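Local coordinates for protein peroxisomal catalase A (Saccharomyces cerevisiae, PDB 1A4E) that probably breaks down the hydrogen peroxide made by peroxisomal oxidases into water and oxygen, using a heme iron in each subunit of a homotetramer, at residues 125-129 and 216-220; 77-81 and 117-121. One frame throughout, in Å; residues are numbered along the deposited sequence.

Contact 1. Residues 125-129 and 216-220; sequences DWVYN and QVHIK. With HEM (protoporphyrin IX containing Fe), chain I; AZI (azide ion), chain H.
Tyr128 meets Val217 because its first torsion sets CG anti to the carbonyl carbon (chi1 -62°), which carries the phenol across to the second strand; in Val217, CG1 anti to the backbone N (chi1 -170°) places that methyl over one face of the Trp126 indole. Tyr128 OH rests on the branched carbon itself, 3.3 Å from Val217 CB, with Val217 CG2 equally near. The two side chains cross at about a right angle. Farther along the ring, Ile219 reaches in with its terminal methyl, CD1 standing 3.7 Å from Tyr128 CD2. The same methyl is 4.0 Å from Trp126 CE3, so Ile219 bridges both aromatics. Tyr128 OH also sits above an indole face, offset toward its rim, and Trp126 CB lies above the phenol plane near its rim. Large flat residues suit the first strand because they span the 9.4 Å between the strand axes; on the second, compact valine fits close to the phenol OH, and longer isoleucine reaches both rings with CD1. Were Tyr128 cut back to an alanine, a gap would probably open before Val217 and deprive Ile219 CD1 of the phenol it packs on.

Val127 and Asn129 point to the heme from the other side of strand 125-129, in the beta-barrel core characteristic of catalases. Val127 CG1 packs 3.6 Å from heme C2D, and the active-site Asn129 sends ND2 through a weak, nearly straight hydrogen bond (3.4 Å, 170°) to N3 of the azide whose N1 binds the iron. His56 also hydrogen-bonds the azide, and Tyr341 is the axial ligand. No hydrogen bond joins the two strands here: apolar packing backs a strand whose other side presents an amide donor to the distal heme pocket.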
ATOM      1  N   ASP B 125      -7.326 -24.925   5.653  1.00 25.04           N
ATOM      2  CA  ASP B 125      -5.890 -24.859   5.818  1.00 24.49           C
ATOM      3  C   ASP B 125      -5.441 -25.541   7.096  1.00 24.03           C
ATOM      4  O   ASP B 125      -5.917 -25.233   8.188  1.00 23.96           O
ATOM      5  CB  ASP B 125      -5.420 -23.404   5.833  1.00 23.85           C
ATOM      6  CG  ASP B 125      -5.610 -22.645   4.520  1.00 26.62           C
ATOM      7  OD1 ASP B 125      -5.626 -23.253   3.452  1.00 23.32           O
ATOM      8  OD2 ASP B 125      -5.746 -21.428   4.559  1.00 24.43           O
ATOM      9  N   TRP B 126      -4.570 -26.537   6.928  1.00 21.73           N
ATOM     10  CA  TRP B 126      -3.911 -27.191   8.042  1.00 20.36           C
ATOM     11  C   TRP B 126      -2.510 -26.587   8.094  1.00 21.05           C
ATOM     12  O   TRP B 126      -1.551 -27.009   7.440  1.00 21.33           O
ATOM     13  CB  TRP B 126      -3.853 -28.720   7.820  1.00 19.72           C
ATOM     14  CG  TRP B 126      -5.124 -29.513   8.150  1.00 19.57           C
ATOM     15  CD1 TRP B 126      -6.284 -28.924   8.597  1.00 21.52           C
ATOM     16  CD2 TRP B 126      -5.258 -30.872   8.011  1.00 20.29           C
ATOM     17  NE1 TRP B 126      -7.153 -29.897   8.729  1.00 18.95           N
ATOM     18  CE2 TRP B 126      -6.594 -31.070   8.393  1.00 22.64           C
ATOM     19  CE3 TRP B 126      -4.465 -31.952   7.618  1.00 18.38           C
ATOM     20  CZ2 TRP B 126      -7.153 -32.352   8.387  1.00 22.19           C
ATOM     21  CZ3 TRP B 126      -5.027 -33.231   7.614  1.00 20.16           C
ATOM     22  CH2 TRP B 126      -6.360 -33.430   7.991  1.00 21.13           C
ATOM     23  N   VAL B 127      -2.430 -25.513   8.881  1.00 21.39           N
ATOM     24  CA  VAL B 127      -1.202 -24.748   9.043  1.00 21.71           C
ATOM     25  C   VAL B 127      -0.454 -25.342  10.236  1.00 23.44           C
ATOM     26  O   VAL B 127      -0.586 -24.941  11.396  1.00 23.59           O
ATOM     27  CB  VAL B 127      -1.567 -23.251   9.267  1.00 20.96           C
ATOM     28  CG1 VAL B 127      -0.313 -22.417   9.151  1.00 18.18           C
ATOM     29  CG2 VAL B 127      -2.558 -22.755   8.225  1.00 19.62           C
ATOM     30  N   TYR B 128       0.342 -26.360   9.900  1.00 25.16           N
ATOM     31  CA  TYR B 128       1.076 -27.173  10.866  1.00 21.62           C
ATOM     32  C   TYR B 128       2.572 -26.965  10.829  1.00 22.62           C
ATOM     33  O   TYR B 128       3.096 -26.448   9.849  1.00 26.74           O
ATOM     34  CB  TYR B 128       0.844 -28.629  10.589  1.00 18.49           C
ATOM     35  CG  TYR B 128      -0.573 -29.158  10.707  1.00 17.34           C
ATOM     36  CD1 TYR B 128      -1.645 -28.359  11.125  1.00 15.27           C
ATOM     37  CD2 TYR B 128      -0.780 -30.504  10.411  1.00 17.04           C
ATOM     38  CE1 TYR B 128      -2.917 -28.903  11.255  1.00 15.68           C
ATOM     39  CE2 TYR B 128      -2.050 -31.058  10.540  1.00 15.13           C
ATOM     40  CZ  TYR B 128      -3.100 -30.255  10.963  1.00 17.90           C
ATOM     41  OH  TYR B 128      -4.349 -30.811  11.108  1.00 24.10           O
ATOM     42  N   ASN B 129       3.284 -27.370  11.882  1.00 23.03           N
ATOM     43  CA  ASN B 129       4.744 -27.398  11.865  1.00 22.84           C
ATOM     44  C   ASN B 129       5.230 -28.839  11.890  1.00 24.01           C
ATOM     45  O   ASN B 129       4.425 -29.768  12.020  1.00 24.70           O
ATOM     46  CB  ASN B 129       5.335 -26.658  13.063  1.00 23.24           C
ATOM     47  CG  ASN B 129       5.504 -25.171  12.807  1.00 24.60           C
ATOM     48  OD1 ASN B 129       5.678 -24.744  11.669  1.00 30.33           O
ATOM     49  ND2 ASN B 129       5.438 -24.329  13.832  1.00 22.77           N
ATOM     50  N   GLN B 216      -5.896 -34.334  17.718  1.00 27.67           N
ATOM     51  CA  GLN B 216      -4.559 -33.883  17.340  1.00 26.49           C
ATOM     52  C   GLN B 216      -4.183 -34.667  16.094  1.00 27.68           C
ATOM     53  O   GLN B 216      -4.424 -35.871  16.004  1.00 27.35           O
ATOM     54  CB  GLN B 216      -3.540 -34.138  18.442  1.00 26.69           C
ATOM     55  CG  GLN B 216      -3.805 -33.100  19.514  1.00 25.85           C
ATOM     56  CD  GLN B 216      -2.603 -32.644  20.305  1.00 26.52           C
ATOM     57  OE1 GLN B 216      -1.470 -33.059  20.095  1.00 30.59           O
ATOM     58  NE2 GLN B 216      -2.829 -31.743  21.245  1.00 25.11           N
ATOM     59  N   VAL B 217      -3.643 -33.970  15.085  1.00 27.83           N
ATOM     60  CA  VAL B 217      -3.357 -34.592  13.795  1.00 25.99           C
ATOM     61  C   VAL B 217      -1.866 -34.839  13.581  1.00 25.88           C
ATOM     62  O   VAL B 217      -1.006 -34.031  13.928  1.00 26.69           O
ATOM     63  CB  VAL B 217      -3.946 -33.689  12.676  1.00 25.20           C
ATOM     64  CG1 VAL B 217      -3.890 -34.418  11.344  1.00 21.58           C
ATOM     65  CG2 VAL B 217      -5.412 -33.356  12.958  1.00 22.26           C
ATOM     66  N   HIS B 218      -1.570 -36.016  13.024  1.00 25.05           N
ATOM     67  CA  HIS B 218      -0.213 -36.461  12.744  1.00 25.35           C
ATOM     68  C   HIS B 218      -0.112 -36.792  11.265  1.00 27.34           C
ATOM     69  O   HIS B 218      -0.887 -37.588  10.745  1.00 29.41           O
ATOM     70  CB  HIS B 218       0.137 -37.723  13.551  1.00 24.80           C
ATOM     71  CG  HIS B 218       0.174 -37.514  15.055  1.00 22.48           C
ATOM     72  ND1 HIS B 218       1.245 -37.449  15.836  1.00 24.95           N
ATOM     73  CD2 HIS B 218      -0.936 -37.334  15.844  1.00 20.68           C
ATOM     74  CE1 HIS B 218       0.836 -37.235  17.060  1.00 23.77           C
ATOM     75  NE2 HIS B 218      -0.476 -37.166  17.052  1.00 23.91           N
ATOM     76  N   ILE B 219       0.828 -36.167  10.560  1.00 27.10           N
ATOM     77  CA  ILE B 219       1.034 -36.403   9.140  1.00 27.73           C
ATOM     78  C   ILE B 219       2.421 -37.035   9.059  1.00 29.18           C
ATOM     79  O   ILE B 219       3.456 -36.372   9.090  1.00 30.72           O
ATOM     80  CB  ILE B 219       0.934 -35.044   8.380  1.00 24.75           C
ATOM     81  CG1 ILE B 219      -0.420 -34.372   8.624  1.00 23.38           C
ATOM     82  CG2 ILE B 219       1.076 -35.305   6.890  1.00 23.76           C
ATOM     83  CD1 ILE B 219      -0.671 -33.088   7.814  1.00 27.49           C
ATOM     84  N   LYS B 220       2.430 -38.363   8.985  1.00 28.14           N
ATOM     85  CA  LYS B 220       3.653 -39.148   9.019  1.00 28.62           C
ATOM     86  C   LYS B 220       4.257 -39.444   7.660  1.00 27.34           C
ATOM     87  O   LYS B 220       3.587 -39.999   6.794  1.00 27.53           O
ATOM     88  CB  LYS B 220       3.384 -40.471   9.728  1.00 30.50           C
ATOM     89  CG  LYS B 220       2.810 -40.385  11.135  1.00 33.15           C
ATOM     90  CD  LYS B 220       3.799 -39.744  12.076  1.00 38.28           C
ATOM     91  CE  LYS B 220       3.733 -40.383  13.448  1.00 44.26           C
ATOM     92  NZ  LYS B 220       3.996 -41.811  13.368  1.00 44.89           N
TER
HETATM   93  CHA HEM I 503       3.169 -18.397   9.346  1.00 19.73           C
HETATM   94  CHB HEM I 503       1.504 -15.979  13.140  1.00 23.08           C
HETATM   95  CHC HEM I 503       2.123 -19.869  15.860  1.00 22.82           C
HETATM   96  CHD HEM I 503       2.768 -22.481  11.872  1.00 22.32           C
HETATM   97  C1A HEM I 503       2.816 -17.353  10.183  1.00 21.81           C
HETATM   98  C2A HEM I 503       2.487 -16.020   9.718  1.00 23.86           C
HETATM   99  C3A HEM I 503       1.934 -15.364  10.768  1.00 24.23           C
HETATM  100  C4A HEM I 503       1.960 -16.283  11.880  1.00 24.64           C
HETATM  101  CMA HEM I 503       1.324 -13.971  10.785  1.00 18.86           C
HETATM  102  CAA HEM I 503       2.654 -15.495   8.304  1.00 21.71           C
HETATM  103  CBA HEM I 503       1.306 -15.503   7.616  1.00 26.71           C
HETATM  104  CGA HEM I 503       1.312 -14.980   6.197  1.00 25.96           C
HETATM  105  O1A HEM I 503       1.846 -13.908   5.924  1.00 23.24           O
HETATM  106  O2A HEM I 503       0.748 -15.663   5.356  1.00 25.56           O
HETATM  107  C1B HEM I 503       1.501 -16.844  14.212  1.00 24.72           C
HETATM  108  C2B HEM I 503       1.121 -16.460  15.550  1.00 24.26           C
HETATM  109  C3B HEM I 503       1.395 -17.535  16.364  1.00 25.35           C
HETATM  110  C4B HEM I 503       1.915 -18.565  15.476  1.00 22.07           C
HETATM  111  CMB HEM I 503       0.556 -15.087  15.900  1.00 21.13           C
HETATM  112  CAB HEM I 503       1.249 -17.691  17.748  1.00 24.06           C
HETATM  113  CBB HEM I 503       0.511 -16.828  18.683  1.00 19.20           C
HETATM  114  C1C HEM I 503       2.326 -20.936  15.008  1.00 23.54           C
HETATM  115  C2C HEM I 503       2.222 -22.319  15.414  1.00 25.62           C
HETATM  116  C3C HEM I 503       2.336 -23.070  14.279  1.00 24.85           C
HETATM  117  C4C HEM I 503       2.524 -22.130  13.190  1.00 24.42           C
HETATM  118  CMC HEM I 503       1.971 -22.789  16.845  1.00 22.45           C
HETATM  119  CAC HEM I 503       2.236 -24.447  14.148  1.00 21.23           C
HETATM  120  CBC HEM I 503       1.060 -25.198  14.532  1.00 21.98           C
HETATM  121  C1D HEM I 503       2.956 -21.591  10.832  1.00 20.59           C
HETATM  122  C2D HEM I 503       3.236 -21.972   9.471  1.00 20.58           C
HETATM  123  C3D HEM I 503       3.376 -20.822   8.776  1.00 21.91           C
HETATM  124  C4D HEM I 503       3.171 -19.739   9.699  1.00 20.82           C
HETATM  125  CMD HEM I 503       3.332 -23.384   8.911  1.00 18.73           C
HETATM  126  CAD HEM I 503       3.740 -20.693   7.309  1.00 19.85           C
HETATM  127  CBD HEM I 503       2.559 -20.679   6.366  1.00 19.80           C
HETATM  128  CGD HEM I 503       3.044 -20.610   4.929  1.00 25.52           C
HETATM  129  O1D HEM I 503       3.746 -21.513   4.495  1.00 28.56           O
HETATM  130  O2D HEM I 503       2.738 -19.650   4.233  1.00 25.20           O
HETATM  131  NA  HEM I 503       2.461 -17.514  11.510  1.00 23.44           N
HETATM  132  NB  HEM I 503       1.962 -18.139  14.165  1.00 23.35           N
HETATM  133  NC  HEM I 503       2.465 -20.823  13.641  1.00 24.80           N
HETATM  134  ND  HEM I 503       2.901 -20.216  10.965  1.00 20.60           N
HETATM  135 FE   HEM I 503       2.491 -19.169  12.574  1.00 20.84          FE
HETATM  136  N1  AZI H 504       4.509 -18.787  12.981  1.00 25.26           N
HETATM  137  N2  AZI H 504       5.274 -19.912  13.295  1.00 27.48           N
HETATM  138  N3  AZI H 504       6.039 -21.036  13.611  1.00 27.80           N

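Contact 2. Residues 77-81 and 117-121; sequences GSAMF and FYTEE
Glu121 reaches from beyond the end of its strand to take the backbone N-H of Ala79 on OE1, an unusual approach in that the donor stands well above the carboxylate plane, 54° out of it. The bond is otherwise firm, 3.0 Å from Ala79 N to Glu121 OE1 and nearly straight at 166°. Two waters extend the grip: one links Gly77 O to Glu121 OE2, while the other donates to Glu121 OE1 and Thr119 OG1 and accepts from Met80 N. A glutamate suits this place because its extended chain spans the gap and its two oxygens serve several donors; Gln399 also hydrogen-bonds OE2. Small Ala79 lets both glutamates close in, its CB 3.4 Å from Glu120 OE1, whose charge is paired with Lys86.

The loop 77-81, with its short 3-10 turn, thus packs against strand 112-119 of the catalase beta-barrel just where an ST turn ends it, Thr119 OG1 accepting from Glu121 N at 3.1 Å. Deeper in, with CG between the backbone N and the carbonyl carbon (chi1 67°) and the chain bent at chi3, flexible Met80 lays CE over one face of Phe117, a CH-pi contact 4.1 Å from the ring centroid. Met80 SD stands above the same ring at a longer 5.0 Å from the centroid, the Met-aromatic part, and 3.8 Å from Thr119 CG2; Thr119 OG1, on the other branch, also hydrogen-bonds Gly122 O.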
ATOM      1  N   GLY B  77     -17.720 -34.830  10.454  1.00 28.99           N
ATOM      2  CA  GLY B  77     -18.726 -34.795   9.407  1.00 28.06           C
ATOM      3  C   GLY B  77     -18.350 -33.971   8.176  1.00 29.89           C
ATOM      4  O   GLY B  77     -19.210 -33.800   7.312  1.00 30.29           O
ATOM      5  N   SER B  78     -17.113 -33.442   8.049  1.00 27.50           N
ATOM      6  CA  SER B  78     -16.692 -32.658   6.887  1.00 26.90           C
ATOM      7  C   SER B  78     -16.773 -33.465   5.603  1.00 28.44           C
ATOM      8  O   SER B  78     -16.394 -34.638   5.567  1.00 30.64           O
ATOM      9  CB  SER B  78     -15.257 -32.177   7.037  1.00 24.26           C
ATOM     10  OG  SER B  78     -15.128 -31.418   8.225  1.00 26.78           O
ATOM     11  N   ALA B  79     -17.268 -32.823   4.541  1.00 28.21           N
ATOM     12  CA  ALA B  79     -17.445 -33.469   3.246  1.00 27.45           C
ATOM     13  C   ALA B  79     -16.190 -34.070   2.632  1.00 27.07           C
ATOM     14  O   ALA B  79     -16.285 -35.093   1.960  1.00 28.33           O
ATOM     15  CB  ALA B  79     -18.011 -32.480   2.243  1.00 24.34           C
ATOM     16  N   MET B  80     -14.999 -33.510   2.886  1.00 25.49           N
ATOM     17  CA  MET B  80     -13.781 -34.072   2.326  1.00 29.01           C
ATOM     18  C   MET B  80     -13.480 -35.468   2.857  1.00 29.32           C
ATOM     19  O   MET B  80     -12.773 -36.235   2.214  1.00 31.36           O
ATOM     20  CB  MET B  80     -12.599 -33.145   2.614  1.00 28.27           C
ATOM     21  CG  MET B  80     -12.177 -32.986   4.059  1.00 33.70           C
ATOM     22  SD  MET B  80     -10.720 -31.926   4.234  1.00 42.28           S
ATOM     23  CE  MET B  80      -9.442 -32.892   3.485  1.00 36.89           C
ATOM     24  N   PHE B  81     -14.049 -35.817   4.016  1.00 30.53           N
ATOM     25  CA  PHE B  81     -13.875 -37.124   4.629  1.00 29.87           C
ATOM     26  C   PHE B  81     -15.058 -38.062   4.390  1.00 30.21           C
ATOM     27  O   PHE B  81     -14.984 -39.216   4.791  1.00 31.89           O
ATOM     28  CB  PHE B  81     -13.692 -36.985   6.140  1.00 25.26           C
ATOM     29  CG  PHE B  81     -12.495 -36.170   6.597  1.00 21.27           C
ATOM     30  CD1 PHE B  81     -11.223 -36.410   6.071  1.00 23.30           C
ATOM     31  CD2 PHE B  81     -12.672 -35.196   7.575  1.00 20.29           C
ATOM     32  CE1 PHE B  81     -10.129 -35.670   6.530  1.00 20.74           C
ATOM     33  CE2 PHE B  81     -11.574 -34.462   8.028  1.00 21.48           C
ATOM     34  CZ  PHE B  81     -10.304 -34.698   7.508  1.00 19.55           C
ATOM     35  N   PHE B 117      -6.611 -27.298   1.282  1.00 19.48           N
ATOM     36  CA  PHE B 117      -7.452 -28.298   0.660  1.00 21.73           C
ATOM     37  C   PHE B 117      -8.610 -27.559   0.028  1.00 22.87           C
ATOM     38  O   PHE B 117      -9.273 -26.745   0.671  1.00 26.27           O
ATOM     39  CB  PHE B 117      -8.002 -29.276   1.695  1.00 20.95           C
ATOM     40  CG  PHE B 117      -6.952 -30.042   2.480  1.00 24.00           C
ATOM     41  CD1 PHE B 117      -6.374 -31.193   1.933  1.00 23.16           C
ATOM     42  CD2 PHE B 117      -6.581 -29.603   3.757  1.00 22.29           C
ATOM     43  CE1 PHE B 117      -5.427 -31.905   2.666  1.00 21.50           C
ATOM     44  CE2 PHE B 117      -5.634 -30.321   4.479  1.00 20.36           C
ATOM     45  CZ  PHE B 117      -5.057 -31.470   3.937  1.00 22.11           C
ATOM     46  N   TYR B 118      -8.859 -27.847  -1.243  1.00 23.05           N
ATOM     47  CA  TYR B 118      -9.924 -27.204  -1.983  1.00 23.57           C
ATOM     48  C   TYR B 118     -11.143 -28.091  -1.889  1.00 24.57           C
ATOM     49  O   TYR B 118     -11.421 -28.878  -2.801  1.00 29.08           O
ATOM     50  CB  TYR B 118      -9.503 -27.034  -3.442  1.00 21.28           C
ATOM     51  CG  TYR B 118      -8.258 -26.183  -3.607  1.00 21.45           C
ATOM     52  CD1 TYR B 118      -8.334 -24.789  -3.528  1.00 21.74           C
ATOM     53  CD2 TYR B 118      -7.030 -26.804  -3.841  1.00 21.69           C
ATOM     54  CE1 TYR B 118      -7.180 -24.018  -3.683  1.00 23.82           C
ATOM     55  CE2 TYR B 118      -5.874 -26.040  -3.994  1.00 21.88           C
ATOM     56  CZ  TYR B 118      -5.962 -24.653  -3.916  1.00 23.58           C
ATOM     57  OH  TYR B 118      -4.825 -23.897  -4.071  1.00 25.72           O
ATOM     58  N   THR B 119     -11.874 -27.993  -0.775  1.00 24.58           N
ATOM     59  CA  THR B 119     -13.033 -28.858  -0.584  1.00 25.94           C
ATOM     60  C   THR B 119     -14.338 -28.230  -1.099  1.00 28.70           C
ATOM     61  O   THR B 119     -14.406 -27.034  -1.397  1.00 30.07           O
ATOM     62  CB  THR B 119     -13.186 -29.241   0.928  1.00 23.05           C
ATOM     63  OG1 THR B 119     -14.013 -28.260   1.529  1.00 25.84           O
ATOM     64  CG2 THR B 119     -11.860 -29.301   1.683  1.00 21.06           C
ATOM     65  N   GLU B 120     -15.404 -29.038  -1.171  1.00 29.69           N
ATOM     66  CA  GLU B 120     -16.723 -28.592  -1.617  1.00 30.49           C
ATOM     67  C   GLU B 120     -17.403 -27.674  -0.614  1.00 29.01           C
ATOM     68  O   GLU B 120     -18.470 -27.139  -0.907  1.00 29.02           O
ATOM     69  CB  GLU B 120     -17.646 -29.761  -1.831  1.00 32.86           C
ATOM     70  CG  GLU B 120     -17.039 -30.863  -2.663  1.00 43.68           C
ATOM     71  CD  GLU B 120     -17.612 -32.220  -2.299  1.00 51.10           C
ATOM     72  OE1 GLU B 120     -17.578 -32.585  -1.120  1.00 50.78           O
ATOM     73  OE2 GLU B 120     -18.085 -32.910  -3.200  1.00 55.97           O
ATOM     74  N   GLU B 121     -16.829 -27.525   0.589  1.00 28.28           N
ATOM     75  CA  GLU B 121     -17.341 -26.636   1.619  1.00 25.96           C
ATOM     76  C   GLU B 121     -16.345 -25.510   1.874  1.00 24.37           C
ATOM     77  O   GLU B 121     -16.237 -24.961   2.973  1.00 25.27           O
ATOM     78  CB  GLU B 121     -17.559 -27.423   2.895  1.00 27.03           C
ATOM     79  CG  GLU B 121     -18.577 -28.546   2.774  1.00 31.03           C
ATOM     80  CD  GLU B 121     -18.659 -29.451   3.999  1.00 33.50           C
ATOM     81  OE1 GLU B 121     -17.629 -29.822   4.567  1.00 31.08           O
ATOM     82  OE2 GLU B 121     -19.773 -29.785   4.386  1.00 32.98           O
TER
HETATM   83  O   HOH W   1     -20.773 -32.289   5.426  1.00 44.83           O
HETATM   84  O   HOH W   2     -14.998 -30.370   3.720  1.00 26.04           O

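Contact 2 (77-81 with 117-121) comes wholly before contact 1 along the chain, their centres about 16 Å apart. Strands 112-119 and 122-129, consecutive and antiparallel neighbours in one curled sheet, tie the two together: the first carries residues 117-119, the second all of 125-129. They touch directly: Phe117 meets Trp126 edge-to-face, CE2 of Phe117 lying 3.6 Å from CD2 of Trp126, and the Phe81 ring also packs on that indole. Trp126 therefore joins both sites. Packing runs continuously from the centre of contact 2, about 20 Å from the chain centre, to that of contact 1, about 9 Å from it, beside the heme. Asn14 of a second subunit hydrogen-bonds Glu121 O, so contact 2 also borders the tetramer interface.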